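Long-range contacts in putative uncharacterized protein TTHA0988 (Thermus thermophilus, PDB 3OPF), which is of uncertain function but probably binds ATP and acts as a hydrolase: residues A[219-224]-A[285-290]; A[271-276]-A[333-338]. All coordinates share one frame; numbering follows the deposited sequence.

Interaction 1 (A[219-224]-A[285-290])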
loop_
_atom_site.group_PDB
_atom_site.type_symbol
_atom_site.label_atom_id
_atom_site.label_comp_id
_atom_site.label_asym_id
_atom_site.label_seq_id
_atom_site.Cartn_x
_atom_site.Cartn_y
_atom_site.Cartn_z
ATOM N N ARG A 219 19.924 20.154 5.004
ATOM C CA ARG A 219 20.282 21.536 5.353
ATOM C C ARG A 219 20.548 21.721 6.855
ATOM O O ARG A 219 21.374 22.546 7.234
ATOM C CB ARG A 219 19.197 22.511 4.909
ATOM C CG ARG A 219 17.853 22.255 5.547
ATOM C CD ARG A 219 16.915 23.416 5.383
ATOM N NE ARG A 219 15.557 22.912 5.328
ATOM C CZ ARG A 219 14.965 22.437 4.236
ATOM N NH1 ARG A 219 13.729 21.983 4.329
ATOM N NH2 ARG A 219 15.586 22.418 3.060
ATOM N N LEU A 220 19.844 20.960 7.697
ATOM C CA LEU A 220 19.997 21.054 9.155
ATOM C C LEU A 220 20.202 19.667 9.782
ATOM O O LEU A 220 19.291 19.134 10.419
ATOM C CB LEU A 220 18.769 21.738 9.776
ATOM C CG LEU A 220 18.487 23.176 9.320
ATOM C CD1 LEU A 220 17.059 23.592 9.660
ATOM C CD2 LEU A 220 19.498 24.134 9.933
ATOM N N PRO A 221 21.408 19.087 9.617
ATOM C CA PRO A 221 21.693 17.760 10.168
ATOM C C PRO A 221 21.314 17.663 11.640
ATOM O O PRO A 221 21.707 18.511 12.435
ATOM C CB PRO A 221 23.206 17.609 9.978
ATOM C CG PRO A 221 23.548 18.529 8.870
ATOM C CD PRO A 221 22.584 19.666 8.944
ATOM N N ALA A 222 20.539 16.639 11.992
ATOM C CA ALA A 222 19.919 16.559 13.316
ATOM C C ALA A 222 20.307 15.290 14.069
ATOM O O ALA A 222 20.582 15.335 15.273
ATOM C CB ALA A 222 18.408 16.642 13.190
ATOM N N LEU A 223 20.306 14.156 13.378
ATOM C CA LEU A 223 20.652 12.903 14.031
ATOM C C LEU A 223 21.391 11.913 13.135
ATOM O O LEU A 223 21.239 11.908 11.907
ATOM C CB LEU A 223 19.403 12.268 14.654
ATOM C CG LEU A 223 18.231 11.912 13.749
ATOM C CD1 LEU A 223 18.445 10.537 13.148
ATOM C CD2 LEU A 223 16.913 11.952 14.528
ATOM N N LEU A 224 22.207 11.088 13.784
ATOM C CA LEU A 224 22.987 10.053 13.132
ATOM C C LEU A 224 22.460 8.708 13.600
ATOM O O LEU A 224 22.292 8.490 14.804
ATOM C CB LEU A 224 24.467 10.200 13.510
ATOM C CG LEU A 224 25.438 9.095 13.090
ATOM C CD1 LEU A 224 25.425 8.890 11.592
ATOM C CD2 LEU A 224 26.848 9.430 13.576
ATOM N N ALA A 285 22.264 12.545 18.639
ATOM C CA ALA A 285 21.905 13.904 18.224
ATOM C C ALA A 285 23.151 14.661 17.754
ATOM O O ALA A 285 24.209 14.577 18.376
ATOM C CB ALA A 285 21.234 14.647 19.356
ATOM N N LEU A 286 23.006 15.376 16.646
ATOM C CA LEU A 286 24.092 16.165 16.047
ATOM C C LEU A 286 23.963 17.649 16.387
ATOM O O LEU A 286 24.861 18.440 16.099
ATOM C CB LEU A 286 24.069 15.987 14.533
ATOM C CG LEU A 286 24.283 14.561 14.024
ATOM C CD1 LEU A 286 24.023 14.501 12.520
ATOM C CD2 LEU A 286 25.701 14.085 14.371
ATOM N N ARG A 287 22.825 18.011 16.981
ATOM C CA ARG A 287 22.579 19.339 17.531
ATOM C C ARG A 287 21.596 19.157 18.684
ATOM O O ARG A 287 21.031 18.067 18.841
ATOM C CB ARG A 287 21.984 20.262 16.465
ATOM C CG ARG A 287 20.600 19.838 15.951
ATOM C CD ARG A 287 20.004 20.911 15.052
ATOM N NE ARG A 287 20.735 21.002 13.791
ATOM C CZ ARG A 287 21.063 22.132 13.165
ATOM N NH1 ARG A 287 20.747 23.326 13.666
ATOM N NH2 ARG A 287 21.734 22.064 12.023
ATOM N N ASP A 288 21.384 20.198 19.487
ATOM C CA ASP A 288 20.356 20.139 20.536
ATOM C C ASP A 288 18.985 20.048 19.870
ATOM O O ASP A 288 18.675 20.844 18.981
ATOM C CB ASP A 288 20.394 21.374 21.437
ATOM C CG ASP A 288 21.496 21.318 22.491
ATOM O OD1 ASP A 288 22.243 20.319 22.578
ATOM O OD2 ASP A 288 21.604 22.299 23.251
ATOM N N LEU A 289 18.172 19.090 20.308
ATOM C CA LEU A 289 16.848 18.867 19.728
ATOM C C LEU A 289 15.794 18.795 20.821
ATOM O O LEU A 289 16.103 18.495 21.972
ATOM C CB LEU A 289 16.820 17.550 18.947
ATOM C CG LEU A 289 17.766 17.391 17.756
ATOM C CD1 LEU A 289 17.789 15.939 17.277
ATOM C CD2 LEU A 289 17.372 18.340 16.636
ATOM N N VAL A 290 14.551 19.077 20.450
ATOM C CA VAL A 290 13.399 18.722 21.273
ATOM C C VAL A 290 12.689 17.609 20.510
ATOM O O VAL A 290 12.343 17.774 19.333
ATOM C CB VAL A 290 12.455 19.933 21.523
ATOM C CG1 VAL A 290 11.192 19.504 22.280
ATOM C CG2 VAL A 290 13.193 21.022 22.292
HETATM O O HOH W 1 23.601 20.134 12.530
#
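The Arg287 side chain crosses those of Leu220 and Pro221 at a slant. Its NE donates to Pro221 O at 3.0 Å, with 175° at the hydrogen; the acceptor lies in the guanidinium plane, while NE stands above the plane of the carbonyl. A bend at chi3 (69°) swings the group back to this oxygen and lays one face, off-centre, over Leu220 CB, 3.7 Å from NH2. A lysine in its place has neither the flat face nor the in-plane N-H, and would probably leave Pro221 O without its straight donor and Leu220 CB without the group that lies over it. Next along, Leu286 N donates to Ala222 O at 2.8 Å. Beyond it, Leu223 and Ala285 form a non-hydrogen-bonded antiparallel pair (CA to CA 4.5 Å), their side chains on one face, where both touch Trp315. Ala222 and Leu223 both face Leu367 of the adjoining strand 366-368, a classic beta bulge. Leu286 lays CD1 against the backbone of Leu223, 3.7 Å from its C, and puts CD2 4.2 Å from Leu224 CB. From Leu289, CD1 meets Ala222 O at 3.5 Å while CD2 packs against Ala222 CB.

Interaction 2 (A[271-276]-A[333-338]); sequences APLLEF and YLAVAG
Strands 273-276 and 333-336 run antiparallel, their axes 4.7 Å apart at closest approach and their directions 167° apart, with Leu274 and Leu334 as a hydrogen-bonded pair and Glu275 and Tyr333 as a non-hydrogen-bonded one. They are neighbours in a five-stranded antiparallel sheet of the cyclophilin-like carboxyltransferase A and B region. The Leu274-Leu334 pair is joined by two bonds: Leu274 N to Leu334 O, and Leu334 N to Leu274 O at 2.9 Å. Leu274 O also receives a CA-H contact from Tyr333 CA.

On the face carrying Glu275 and Tyr333, the two side chains lie side by side and point the same way. With CG anti to the backbone N (chi1 176°) and the chain extended, Glu275 runs along the phenol, its CB and CG each 3.5 Å from Tyr333 CE2. Tyr333 OH donates to Glu275 OE2 at 2.8 Å, on its anti side and out of the carboxylate plane, with carboxylate and ring planes turned 77° apart; the same hydroxyl accepts from Asp254 N. OE2 also takes Leu253 N, whereas OE1 forms salt bridges with Arg331 and Arg420, so both carboxylate oxygens of this buried acid are engaged, which is likely to favour its charged form. Leu273 CD1 meets the ring of Tyr333 at its edge, and its other branch, CD2, packs on Ala335 CB.

On the other face Leu334 CB touches Phe276 CE2. At the end of strand 333-336, Val336 N donates to a water that lies 3.0 Å from Pro272 O.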
loop_
_atom_site.group_PDB
_atom_site.type_symbol
_atom_site.label_atom_id
_atom_site.label_comp_id
_atom_site.label_asym_id
_atom_site.label_seq_id
_atom_site.Cartn_x
_atom_site.Cartn_y
_atom_site.Cartn_z
ATOM N N ALA A 271 3.716 15.788 9.864
ATOM C CA ALA A 271 5.110 16.139 9.576
ATOM C C ALA A 271 5.928 14.845 9.609
ATOM O O ALA A 271 5.626 13.959 10.405
ATOM C CB ALA A 271 5.642 17.128 10.592
ATOM N N PRO A 272 6.946 14.716 8.739
ATOM C CA PRO A 272 7.683 13.443 8.714
ATOM C C PRO A 272 8.361 13.105 10.053
ATOM O O PRO A 272 8.985 13.965 10.662
ATOM C CB PRO A 272 8.722 13.656 7.607
ATOM C CG PRO A 272 8.163 14.752 6.749
ATOM C CD PRO A 272 7.417 15.646 7.697
ATOM N N LEU A 273 8.200 11.860 10.496
ATOM C CA LEU A 273 8.775 11.369 11.742
ATOM C C LEU A 273 9.174 9.902 11.567
ATOM O O LEU A 273 8.860 9.276 10.537
ATOM C CB LEU A 273 7.794 11.555 12.916
ATOM C CG LEU A 273 6.427 10.855 12.896
ATOM C CD1 LEU A 273 6.565 9.377 12.632
ATOM C CD2 LEU A 273 5.707 11.087 14.234
ATOM N N LEU A 274 9.871 9.371 12.565
ATOM C CA LEU A 274 10.372 8.000 12.528
ATOM C C LEU A 274 9.372 7.022 13.142
ATOM O O LEU A 274 8.909 7.230 14.261
ATOM C CB LEU A 274 11.703 7.919 13.275
ATOM C CG LEU A 274 12.551 6.673 13.033
ATOM C CD1 LEU A 274 12.805 6.490 11.552
ATOM C CD2 LEU A 274 13.863 6.759 13.812
ATOM N N GLU A 275 9.050 5.965 12.402
ATOM C CA GLU A 275 8.310 4.822 12.945
ATOM C C GLU A 275 9.287 3.654 13.080
ATOM O O GLU A 275 10.082 3.400 12.170
ATOM C CB GLU A 275 7.154 4.422 12.028
ATOM C CG GLU A 275 6.405 3.178 12.492
ATOM C CD GLU A 275 5.418 2.671 11.467
ATOM O OE1 GLU A 275 5.769 1.718 10.743
ATOM O OE2 GLU A 275 4.294 3.218 11.379
ATOM N N PHE A 276 9.226 2.953 14.210
ATOM C CA PHE A 276 10.016 1.733 14.430
ATOM C C PHE A 276 9.200 0.679 15.156
ATOM O O PHE A 276 8.233 1.004 15.847
ATOM C CB PHE A 276 11.302 2.032 15.209
ATOM C CG PHE A 276 11.094 2.872 16.430
ATOM C CD1 PHE A 276 10.889 2.286 17.673
ATOM C CD2 PHE A 276 11.098 4.263 16.339
ATOM C CE1 PHE A 276 10.700 3.065 18.804
ATOM C CE2 PHE A 276 10.904 5.048 17.462
ATOM C CZ PHE A 276 10.702 4.451 18.694
ATOM N N TYR A 333 7.019 5.770 17.813
ATOM C CA TYR A 333 7.195 6.937 16.949
ATOM C C TYR A 333 8.104 7.975 17.621
ATOM O O TYR A 333 7.920 8.302 18.794
ATOM C CB TYR A 333 5.833 7.539 16.622
ATOM C CG TYR A 333 4.983 6.590 15.808
ATOM C CD1 TYR A 333 4.106 5.709 16.421
ATOM C CD2 TYR A 333 5.085 6.551 14.421
ATOM C CE1 TYR A 333 3.341 4.816 15.674
ATOM C CE2 TYR A 333 4.317 5.677 13.668
ATOM C CZ TYR A 333 3.452 4.806 14.292
ATOM O OH TYR A 333 2.706 3.940 13.519
ATOM N N LEU A 334 9.111 8.436 16.889
ATOM C CA LEU A 334 9.982 9.515 17.336
ATOM C C LEU A 334 9.772 10.727 16.427
ATOM O O LEU A 334 10.064 10.670 15.225
ATOM C CB LEU A 334 11.440 9.075 17.309
ATOM C CG LEU A 334 12.462 10.082 17.848
ATOM C CD1 LEU A 334 12.291 10.260 19.349
ATOM C CD2 LEU A 334 13.866 9.632 17.517
ATOM N N ALA A 335 9.234 11.805 16.993
ATOM C CA ALA A 335 9.113 13.083 16.285
ATOM C C ALA A 335 10.202 14.041 16.763
ATOM O O ALA A 335 10.673 13.926 17.893
ATOM C CB ALA A 335 7.744 13.688 16.523
ATOM N N VAL A 336 10.607 14.973 15.906
ATOM C CA VAL A 336 11.508 16.056 16.312
ATOM C C VAL A 336 10.927 17.422 15.959
ATOM O O VAL A 336 10.280 17.583 14.918
ATOM C CB VAL A 336 12.938 15.891 15.727
ATOM C CG1 VAL A 336 13.558 14.609 16.242
ATOM C CG2 VAL A 336 12.927 15.925 14.201
ATOM N N ALA A 337 11.134 18.396 16.846
ATOM C CA ALA A 337 10.638 19.764 16.632
ATOM C C ALA A 337 11.122 20.275 15.293
ATOM O O ALA A 337 12.326 20.339 15.060
ATOM C CB ALA A 337 11.110 20.700 17.747
ATOM N N GLY A 338 10.177 20.618 14.418
ATOM C CA GLY A 338 10.490 21.106 13.080
ATOM C C GLY A 338 10.219 20.099 11.978
ATOM O O GLY A 338 10.090 20.477 10.812
HETATM O O HOH W 2 8.798 14.870 13.483
#

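In the fold
Interactions 1 and 2 have centres about 13 Å apart and lie on the same side of the chain's centre. Segment 285-290 bridges two sheets: Ala285 ends strand 282-285 of the six-stranded sheet that includes 221-225, and Leu289 begins strand 289-295, which pairs with 331-336 of interaction 2. The direct junction is Val290 O to Ala337 N, 2.8 Å, a probable hydrogen bond, with Val336 CB packed 4.1 Å from the same oxygen, Val290 O. Leu369 touches both Ala222 and Val336; Leu283, on the strand that ends at Ala285, packs on Leu274 and Leu334.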